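Local atomic coordinates of endo-1,4-beta-mannanase (Eisenia fetida, PDB entry 5Y6T), a protein that probably hydrolyses internal beta-1,4-mannosidic linkages of mannan polysaccharides, as a family GH5 glycoside hydrolase associated with cold adaptation. Residues F38-Y43 / T89-T94; S65-V70 / W324-N329; A121-S126 / W195-P200. All coordinates share one frame; numbering follows the deposited sequence. Where two conformers were deposited one is given.

Contact 1 (F38-Y43 / T89-T94)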
loop_
_atom_site.group_PDB
_atom_site.type_symbol
_atom_site.label_atom_id
_atom_site.label_comp_id
_atom_site.label_asym_id
_atom_site.label_seq_id
_atom_site.Cartn_x
_atom_site.Cartn_y
_atom_site.Cartn_z
ATOM N N PHE A 38 -15.478 -4.056 -3.783
ATOM C CA PHE A 38 -15.521 -5.454 -3.360
ATOM C C PHE A 38 -16.486 -5.648 -2.212
ATOM O O PHE A 38 -16.560 -4.831 -1.311
ATOM C CB PHE A 38 -14.092 -5.893 -2.974
ATOM C CG PHE A 38 -13.095 -5.688 -4.083
ATOM C CD1 PHE A 38 -12.910 -6.596 -5.085
ATOM C CD2 PHE A 38 -12.288 -4.546 -4.091
ATOM C CE1 PHE A 38 -12.005 -6.393 -6.099
ATOM C CE2 PHE A 38 -11.354 -4.349 -5.073
ATOM C CZ PHE A 38 -11.189 -5.243 -6.086
ATOM N N GLY A 39 -17.180 -6.773 -2.189
ATOM C CA GLY A 39 -18.142 -6.975 -1.132
ATOM C C GLY A 39 -19.551 -6.489 -1.551
ATOM O O GLY A 39 -19.725 -5.706 -2.520
ATOM N N ASN A 40 -20.528 -7.003 -0.832
ATOM C CA ASN A 40 -21.967 -6.621 -1.015
ATOM C C ASN A 40 -22.434 -6.761 -2.459
ATOM O O ASN A 40 -23.283 -6.004 -2.929
ATOM C CB ASN A 40 -22.235 -5.272 -0.392
ATOM C CG ASN A 40 -22.023 -5.292 1.116
ATOM O OD1 ASN A 40 -22.317 -6.304 1.776
ATOM N ND2 ASN A 40 -21.567 -4.173 1.676
ATOM N N GLY A 41 -21.890 -7.778 -3.129
ATOM C CA GLY A 41 -22.246 -8.116 -4.540
ATOM C C GLY A 41 -21.929 -7.045 -5.582
ATOM O O GLY A 41 -22.395 -7.127 -6.739
ATOM N N GLN A 42 -21.026 -6.101 -5.247
ATOM C CA GLN A 42 -20.718 -4.991 -6.094
ATOM C C GLN A 42 -19.879 -5.381 -7.286
ATOM O O GLN A 42 -19.982 -4.800 -8.335
ATOM C CB GLN A 42 -20.069 -3.852 -5.281
ATOM C CG GLN A 42 -21.043 -3.249 -4.309
ATOM C CD GLN A 42 -22.369 -2.830 -4.955
ATOM O OE1 GLN A 42 -22.388 -1.910 -5.771
ATOM N NE2 GLN A 42 -23.445 -3.514 -4.594
ATOM N N TYR A 43 -19.011 -6.357 -7.112
ATOM C CA TYR A 43 -18.100 -6.695 -8.161
ATOM C C TYR A 43 -18.902 -7.303 -9.317
ATOM O O TYR A 43 -18.721 -6.911 -10.472
ATOM C CB TYR A 43 -17.032 -7.682 -7.608
ATOM C CG TYR A 43 -15.888 -7.948 -8.544
ATOM C CD1 TYR A 43 -14.738 -7.171 -8.508
ATOM C CD2 TYR A 43 -15.914 -9.006 -9.443
ATOM C CE1 TYR A 43 -13.684 -7.443 -9.362
ATOM C CE2 TYR A 43 -14.883 -9.238 -10.316
ATOM C CZ TYR A 43 -13.731 -8.474 -10.225
ATOM O OH TYR A 43 -12.666 -8.698 -11.108
ATOM N N THR A 89 -16.508 -9.832 6.297
ATOM C CA THR A 89 -15.908 -8.850 5.383
ATOM C C THR A 89 -16.937 -7.880 4.834
ATOM O O THR A 89 -16.597 -6.780 4.392
ATOM C CB THR A 89 -15.255 -9.575 4.176
ATOM O OG1 THR A 89 -16.191 -10.513 3.514
ATOM C CG2 THR A 89 -14.099 -10.368 4.618
ATOM N N ASP A 90 -18.158 -8.388 4.665
ATOM C CA ASP A 90 -19.238 -7.626 4.051
ATOM C C ASP A 90 -20.543 -8.338 4.327
ATOM O O ASP A 90 -20.516 -9.521 4.681
ATOM C CB ASP A 90 -19.054 -7.424 2.559
ATOM C CG ASP A 90 -19.052 -8.733 1.793
ATOM O OD1 ASP A 90 -18.072 -9.499 1.970
ATOM O OD2 ASP A 90 -20.045 -9.010 0.976
ATOM N N ALA A 91 -21.659 -7.617 4.193
ATOM C CA ALA A 91 -22.993 -8.210 4.504
ATOM C C ALA A 91 -23.340 -9.441 3.719
ATOM O O ALA A 91 -24.057 -10.278 4.230
ATOM C CB ALA A 91 -24.145 -7.195 4.361
ATOM N N GLN A 92 -22.887 -9.555 2.466
ATOM C CA GLN A 92 -23.266 -10.630 1.616
ATOM C C GLN A 92 -22.188 -11.707 1.494
ATOM O O GLN A 92 -22.331 -12.643 0.699
ATOM C CB GLN A 92 -23.638 -10.088 0.233
ATOM C CG GLN A 92 -24.894 -9.257 0.246
ATOM C CD GLN A 92 -25.135 -8.474 -1.019
ATOM O OE1 GLN A 92 -25.663 -7.380 -0.965
ATOM N NE2 GLN A 92 -24.863 -9.075 -2.156
ATOM N N ASN A 93 -21.091 -11.529 2.233
ATOM C CA ASN A 93 -19.916 -12.390 2.180
ATOM C C ASN A 93 -19.463 -12.606 0.717
ATOM O O ASN A 93 -19.018 -13.709 0.329
ATOM C CB ASN A 93 -20.172 -13.709 2.916
ATOM C CG ASN A 93 -18.907 -14.533 3.112
ATOM O OD1 ASN A 93 -17.812 -13.973 3.343
ATOM N ND2 ASN A 93 -19.024 -15.860 2.933
ATOM N N THR A 94 -19.464 -11.531 -0.076
ATOM C CA THR A 94 -18.846 -11.650 -1.428
ATOM C C THR A 94 -17.397 -11.157 -1.582
ATOM O O THR A 94 -16.764 -11.424 -2.609
ATOM C CB THR A 94 -19.668 -11.011 -2.533
ATOM O OG1 THR A 94 -19.552 -9.596 -2.541
ATOM C CG2 THR A 94 -21.167 -11.489 -2.420
HETATM O O HOH W 1 -20.661 -4.678 4.574
#

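Contact 2 (S65-V70 / W324-N329)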
loop_
_atom_site.group_PDB
_atom_site.type_symbol
_atom_site.label_atom_id
_atom_site.label_comp_id
_atom_site.label_asym_id
_atom_site.label_seq_id
_atom_site.Cartn_x
_atom_site.Cartn_y
_atom_site.Cartn_z
ATOM N N SER A 65 1.930 -4.498 -12.270
ATOM C CA SER A 65 1.389 -4.462 -10.943
ATOM C C SER A 65 0.405 -3.352 -10.793
ATOM O O SER A 65 0.322 -2.419 -11.603
ATOM C CB SER A 65 2.534 -4.357 -9.927
ATOM O OG SER A 65 3.343 -3.224 -10.224
ATOM N N LEU A 66 -0.318 -3.421 -9.671
ATOM C CA LEU A 66 -1.298 -2.433 -9.320
ATOM C C LEU A 66 -1.548 -2.410 -7.825
ATOM O O LEU A 66 -1.384 -3.414 -7.153
ATOM C CB LEU A 66 -2.615 -2.615 -10.127
ATOM C CG LEU A 66 -3.503 -3.807 -9.834
ATOM C CD1 LEU A 66 -4.412 -3.638 -8.604
ATOM C CD2 LEU A 66 -4.256 -4.173 -11.058
ATOM N N ARG A 67 -2.010 -1.276 -7.334
ATOM C CA ARG A 67 -2.412 -1.108 -5.942
ATOM C C ARG A 67 -3.868 -0.702 -5.890
ATOM O O ARG A 67 -4.280 0.231 -6.559
ATOM C CB ARG A 67 -1.530 -0.040 -5.269
ATOM C CG ARG A 67 -1.810 0.233 -3.787
ATOM C CD ARG A 67 -0.616 1.036 -3.247
ATOM N NE ARG A 67 -0.763 1.472 -1.858
ATOM C CZ ARG A 67 -1.131 2.697 -1.486
ATOM N NH1 ARG A 67 -1.574 3.622 -2.359
ATOM N NH2 ARG A 67 -1.122 2.981 -0.179
ATOM N N ILE A 68 -4.646 -1.400 -5.095
ATOM C CA ILE A 68 -6.086 -1.198 -5.043
ATOM C C ILE A 68 -6.574 -1.211 -3.594
ATOM O O ILE A 68 -6.056 -1.941 -2.709
ATOM C CB ILE A 68 -6.832 -2.291 -5.856
ATOM C CG1 ILE A 68 -8.325 -1.900 -5.980
ATOM C CG2 ILE A 68 -6.631 -3.708 -5.300
ATOM C CD1 ILE A 68 -9.007 -2.553 -7.166
ATOM N N TRP A 69 -7.587 -0.418 -3.329
ATOM C CA TRP A 69 -8.056 -0.191 -1.960
ATOM C C TRP A 69 -9.402 -0.842 -1.737
ATOM O O TRP A 69 -10.253 -0.847 -2.653
ATOM C CB TRP A 69 -8.196 1.281 -1.690
ATOM C CG TRP A 69 -6.970 2.139 -1.759
ATOM C CD1 TRP A 69 -5.708 1.790 -2.176
ATOM C CD2 TRP A 69 -6.897 3.509 -1.388
ATOM N NE1 TRP A 69 -4.865 2.906 -2.130
ATOM C CE2 TRP A 69 -5.579 3.960 -1.641
ATOM C CE3 TRP A 69 -7.828 4.437 -0.896
ATOM C CZ2 TRP A 69 -5.176 5.287 -1.392
ATOM C CZ3 TRP A 69 -7.413 5.729 -0.641
ATOM C CH2 TRP A 69 -6.109 6.147 -0.892
ATOM N N VAL A 70 -9.631 -1.272 -0.503
ATOM C CA VAL A 70 -10.857 -2.046 -0.196
ATOM C C VAL A 70 -11.729 -1.335 0.817
ATOM O O VAL A 70 -12.698 -0.683 0.389
ATOM C CB VAL A 70 -10.540 -3.496 0.240
ATOM C CG1 VAL A 70 -11.802 -4.311 0.486
ATOM C CG2 VAL A 70 -9.613 -4.199 -0.779
ATOM N N TRP A 324 4.446 3.162 -8.363
ATOM C CA TRP A 324 3.046 3.148 -8.674
ATOM C C TRP A 324 2.518 4.557 -8.778
ATOM O O TRP A 324 2.475 5.254 -7.807
ATOM C CB TRP A 324 2.232 2.395 -7.665
ATOM C CG TRP A 324 2.574 0.917 -7.585
ATOM C CD1 TRP A 324 2.823 0.073 -8.620
ATOM C CD2 TRP A 324 2.650 0.128 -6.396
ATOM N NE1 TRP A 324 3.078 -1.180 -8.136
ATOM C CE2 TRP A 324 2.977 -1.161 -6.768
ATOM C CE3 TRP A 324 2.498 0.410 -5.038
ATOM C CZ2 TRP A 324 3.134 -2.195 -5.815
ATOM C CZ3 TRP A 324 2.651 -0.589 -4.102
ATOM C CH2 TRP A 324 2.935 -1.887 -4.491
ATOM N N SER A 325 2.105 4.941 -10.002
ATOM C CA SER A 325 1.555 6.277 -10.227
ATOM C C SER A 325 0.151 6.460 -9.663
ATOM O O SER A 325 -0.573 5.488 -9.412
ATOM C CB SER A 325 1.615 6.574 -11.721
ATOM O OG SER A 325 0.853 5.651 -12.473
ATOM N N TRP A 326 -0.246 7.726 -9.530
ATOM C CA TRP A 326 -1.520 8.107 -8.980
ATOM C C TRP A 326 -2.364 8.824 -10.100
ATOM O O TRP A 326 -1.955 9.878 -10.587
ATOM C CB TRP A 326 -1.354 9.053 -7.773
ATOM C CG TRP A 326 -2.653 9.300 -7.108
ATOM C CD1 TRP A 326 -3.489 10.381 -7.277
ATOM C CD2 TRP A 326 -3.328 8.407 -6.225
ATOM N NE1 TRP A 326 -4.673 10.193 -6.558
ATOM C CE2 TRP A 326 -4.573 9.012 -5.866
ATOM C CE3 TRP A 326 -2.993 7.159 -5.656
ATOM C CZ2 TRP A 326 -5.502 8.373 -5.016
ATOM C CZ3 TRP A 326 -3.905 6.570 -4.790
ATOM C CH2 TRP A 326 -5.134 7.187 -4.482
ATOM N N GLN A 327 -3.551 8.328 -10.412
ATOM C CA GLN A 327 -4.099 6.995 -10.203
ATOM C C GLN A 327 -4.870 6.664 -11.513
ATOM O O GLN A 327 -5.255 7.567 -12.291
ATOM C CB GLN A 327 -5.070 6.861 -9.041
ATOM C CG GLN A 327 -6.201 7.879 -9.066
ATOM C CD GLN A 327 -7.192 7.726 -7.886
ATOM O OE1 GLN A 327 -7.418 6.611 -7.344
ATOM N NE2 GLN A 327 -7.844 8.829 -7.511
ATOM N N ALA A 328 -5.064 5.361 -11.773
ATOM C CA ALA A 328 -5.616 4.829 -13.056
ATOM C C ALA A 328 -6.974 5.418 -13.383
ATOM O O ALA A 328 -7.248 5.640 -14.556
ATOM C CB ALA A 328 -5.687 3.326 -13.063
ATOM N N ASN A 329 -7.749 5.762 -12.361
ATOM C CA ASN A 329 -9.098 6.235 -12.608
ATOM C C ASN A 329 -9.090 7.717 -12.995
ATOM O O ASN A 329 -10.130 8.264 -13.401
ATOM C CB ASN A 329 -10.113 5.939 -11.452
ATOM C CG ASN A 329 -9.825 6.681 -10.170
ATOM O OD1 ASN A 329 -9.383 7.842 -10.184
ATOM N ND2 ASN A 329 -10.077 6.035 -9.044
#

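Contact 3 (A121-S126 / W195-P200)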
loop_
_atom_site.group_PDB
_atom_site.type_symbol
_atom_site.label_atom_id
_atom_site.label_comp_id
_atom_site.label_asym_id
_atom_site.label_seq_id
_atom_site.Cartn_x
_atom_site.Cartn_y
_atom_site.Cartn_z
ATOM N N ALA A 121 -5.875 8.554 4.916
ATOM C CA ALA A 121 -5.830 9.863 4.271
ATOM C C ALA A 121 -7.174 10.607 4.352
ATOM O O ALA A 121 -7.288 11.773 3.914
ATOM C CB ALA A 121 -5.320 9.702 2.837
ATOM N N THR A 122 -8.195 9.932 4.897
ATOM C CA THR A 122 -9.464 10.591 5.182
ATOM C C THR A 122 -9.877 10.257 6.596
ATOM O O THR A 122 -9.388 9.322 7.208
ATOM C CB THR A 122 -10.573 10.126 4.243
ATOM O OG1 THR A 122 -10.721 8.688 4.313
ATOM C CG2 THR A 122 -10.265 10.603 2.757
ATOM N N THR A 123 -10.805 11.007 7.127
ATOM C CA THR A 123 -11.203 10.822 8.471
ATOM C C THR A 123 -11.998 9.485 8.563
ATOM O O THR A 123 -12.967 9.265 7.811
ATOM C CB THR A 123 -12.109 11.969 8.909
ATOM O OG1 THR A 123 -11.397 13.203 8.764
ATOM C CG2 THR A 123 -12.492 11.816 10.378
ATOM N N PRO A 124 -11.657 8.658 9.537
ATOM C CA PRO A 124 -12.401 7.417 9.669
ATOM C C PRO A 124 -13.854 7.550 10.088
ATOM O O PRO A 124 -14.173 8.460 10.883
ATOM C CB PRO A 124 -11.662 6.679 10.829
ATOM C CG PRO A 124 -10.331 7.264 10.858
ATOM C CD PRO A 124 -10.455 8.687 10.403
ATOM N N THR A 125 -14.697 6.650 9.598
ATOM C CA THR A 125 -15.987 6.420 10.222
ATOM C C THR A 125 -15.811 5.915 11.665
ATOM O O THR A 125 -14.767 5.388 12.018
ATOM C CB THR A 125 -16.833 5.435 9.443
ATOM O OG1 THR A 125 -16.204 4.157 9.473
ATOM C CG2 THR A 125 -17.100 5.954 8.018
ATOM N N SER A 126 -16.810 6.101 12.522
ATOM C CA SER A 126 -16.676 5.836 13.957
ATOM C C SER A 126 -16.421 4.346 14.212
ATOM O O SER A 126 -15.665 3.955 15.161
ATOM C CB SER A 126 -17.907 6.392 14.738
ATOM O OG SER A 126 -19.058 5.616 14.319
ATOM N N TRP A 195 -3.882 15.725 8.907
ATOM C CA TRP A 195 -4.935 16.556 8.263
ATOM C C TRP A 195 -6.334 15.968 8.458
ATOM O O TRP A 195 -7.337 16.674 8.356
ATOM C CB TRP A 195 -4.668 16.691 6.762
ATOM C CG TRP A 195 -4.643 15.408 5.962
ATOM C CD1 TRP A 195 -5.711 14.802 5.368
ATOM C CD2 TRP A 195 -3.504 14.591 5.657
ATOM N NE1 TRP A 195 -5.319 13.709 4.700
ATOM C CE2 TRP A 195 -3.962 13.541 4.855
ATOM C CE3 TRP A 195 -2.114 14.704 5.897
ATOM C CZ2 TRP A 195 -3.103 12.552 4.339
ATOM C CZ3 TRP A 195 -1.292 13.707 5.464
ATOM C CH2 TRP A 195 -1.790 12.621 4.683
ATOM N N ALA A 196 -6.439 14.667 8.707
ATOM C CA ALA A 196 -7.748 14.027 8.783
ATOM C C ALA A 196 -8.174 13.563 10.211
ATOM O O ALA A 196 -9.334 13.265 10.426
ATOM C CB ALA A 196 -7.785 12.847 7.802
ATOM N N ASP A 197 -7.232 13.376 11.145
ATOM C CA ASP A 197 -7.580 13.080 12.530
ATOM C C ASP A 197 -6.265 13.216 13.318
ATOM O O ASP A 197 -5.235 13.576 12.726
ATOM C CB ASP A 197 -8.232 11.706 12.693
ATOM C CG ASP A 197 -9.618 11.748 13.315
ATOM O OD1 ASP A 197 -10.063 12.815 13.784
ATOM O OD2 ASP A 197 -10.272 10.687 13.308
ATOM N N SER A 198 -6.347 12.962 14.612
ATOM C CA SER A 198 -5.259 13.164 15.589
ATOM C C SER A 198 -5.156 11.961 16.514
ATOM O O SER A 198 -5.226 12.082 17.746
ATOM C CB SER A 198 -5.498 14.425 16.440
ATOM O OG SER A 198 -5.840 15.530 15.638
ATOM N N ILE A 199 -4.985 10.796 15.944
ATOM C CA ILE A 199 -4.880 9.568 16.713
ATOM C C ILE A 199 -3.419 9.410 17.081
ATOM O O ILE A 199 -2.543 9.650 16.250
ATOM C CB ILE A 199 -5.348 8.389 15.830
ATOM C CG1 ILE A 199 -6.820 8.567 15.444
ATOM C CG2 ILE A 199 -5.203 7.023 16.559
ATOM C CD1 ILE A 199 -7.360 7.502 14.500
ATOM N N PRO A 200 -3.143 8.959 18.298
ATOM C CA PRO A 200 -1.739 8.734 18.663
ATOM C C PRO A 200 -1.039 7.778 17.763
ATOM O O PRO A 200 -1.581 6.709 17.461
ATOM C CB PRO A 200 -1.839 8.140 20.062
ATOM C CG PRO A 200 -3.129 8.672 20.621
ATOM C CD PRO A 200 -4.057 8.671 19.433
#

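Contact 1 (F38-Y43 / T89-T94)
Asp-90 turns its carboxylate against the tight turn of 39-42 and takes the backbone N-H of Asn-40, with N 2.7 Å from OD2 and the bond nearly straight at 172°. The hydrogen arrives from above the carboxylate plane. The syn lone pair of the same OD2 is used by Thr-94 N, 2.8 Å away, so one oxygen holds both the end of its own loop, at Thr-94, and the facing turn. OD1 is bonded by Thr-89 OG1 and, just beyond the segment, by Met-95 N; bonds at both oxygens fix the rotation of the group. A chi1 of 63° sets Asp-90 CG between the backbone N and the carbonyl carbon, which folds the carboxylate back over the turn.

Asn-40 and Gly-41 fill the centre of a type I' turn, the classic Asn-Gly pair. The Asn-40 side chain slides past Asp-90 in the opposite direction: its OD1 lies 2.8 Å from Ala-91 N, but the bond is weak and strongly bent, while ND2 reaches the same N through a water. Thr-94 OG1 accepts Gly-41 N at 3.0 Å and also pairs with Asp-98. The extended Gln-92 lays its amide along the Asn-40 backbone, NE2 3.4 Å from Asn-40 C. Gly-41, at positive phi, lies close to that amide, and Gly-39 close to Asp-90.

Gly-41 is the N-cap of helix 42-60, whereas 89-94 links strand 86-88 to helix 95-108; Asp-98 of the latter helix also receives Gly-39 N.

Contact 2 (S65-V70 / W324-N329)
The indole of Trp-324 has the aliphatic part of Arg-67 over one face, CB standing 4.0 Å above the plane and offset toward the rim. CD of Arg-67 comes within 3.6 Å of Trp-324 CE3 as the two side chains cross at about a right angle. At the edge, NE1 donates to Ser-65 OG, 2.9 Å away at 160°, with the oxygen almost in the ring plane. On one face of the Arg-67 guanidinium lies Trp-69 NE1, toward the rim, with Trp-326 CZ3 farther off at its edge; Arg-67 NH1 in turn lies at the Trp-69 edge, in plane. The six-membered rings of Trp-69 and Trp-326 meet obliquely, planes at 44°, and are closest where CZ2 of Trp-69 is 3.6 Å from CH2 of Trp-326. Gln-327 CB sits 3.7 Å above the centre of the Trp-326 ring, following the cis peptide between these two residues.

Arg-67 CG is anti to the backbone N (chi1 -179°) and the chain stays extended to NE, which carries the buried guanidinium past Trp-324 to salt bridges with Glu-163 and Glu-297 and a hydrogen bond with Asn-28. An alanine at Trp-324 has no indole, which would probably leave Ser-65 OG without this donor and open a gap beside the Arg-67 methylenes, though not at its salt-bridged guanidinium.

Tris, probably from the crystallisation liquor, lies about 3 Å from the Trp-326 side chain, consistent with a pocket at the barrel end where GH5 active sites lie. In the (beta/alpha)8 barrel, strand 20-28 runs between strands 65-72 and 322-325, parallel to both; these side chains meet across it inside the barrel. Outside, Leu-66 and Ile-68 pack on helix 42-60.

Contact 3 (A121-S126 / W195-P200)
Ala-121 receives the indole N-H of Trp-195 where two loops meet at the C-terminal end of the (beta/alpha)8 barrel, one following strand 112-119 and the other strand 165-166. NE1 of Trp-195 is 2.9 Å from Ala-121 O and the bond is moderately straight at 156°; the oxygen lies close to the ring plane, whereas the donor stands well above the carbonyl plane. Ala-121 CB rests alongside the same ring, 3.9 Å from Trp-195 CZ2. A chi1 of 61° puts the Trp-195 ring between its backbone N and carbonyl carbon, swinging it toward Ala-121, and Trp-229 meets the ring from outside the two loops.

Thr-122 offers its backbone: the methyl of Ala-196 presses on it, CB 3.5 Å from Thr-122 C. Next, Thr-123 grips the other loop, its OG1 donating to Ala-196 O at 2.6 Å, on a lone pair in the carbonyl plane. Its CG2 and the ring of Pro-124 both face Asp-197, which has a salt bridge to Arg-129 of helix 126-133. Pro-124 and Ala-196 both touch Ile-171, earlier in the loop that carries 195-200. Pro-124 is followed by Thr-125, at the N-cap position of helix 126-133, and makes the last approach of the segment, somewhat doubtful because Asp-197 was modelled in two conformers: in one of them Pro-124 CD lies 3.5 Å from Asp-197 OD2.

Overall arrangement
Contact 2 lies within the barrel, its centre about 9 Å from that of the chain, while contacts 1 and 3 lie farther out, their centres about 25 Å apart. Contact 1 touches contact 2 directly: Phe-38 CE2 packs 3.6 Å from Ile-68 CD1, on the outer side of strand 65-72, and the segments of the two alternate along the chain. Contact 3 does not touch contact 2, though their nearest atoms are only about 5 Å apart. Bound isopropanol and Tris, probably from the crystallisation liquor, lie within about 4 Å of side chains in both contacts 2 and 3, which may mark a common substrate-binding cleft.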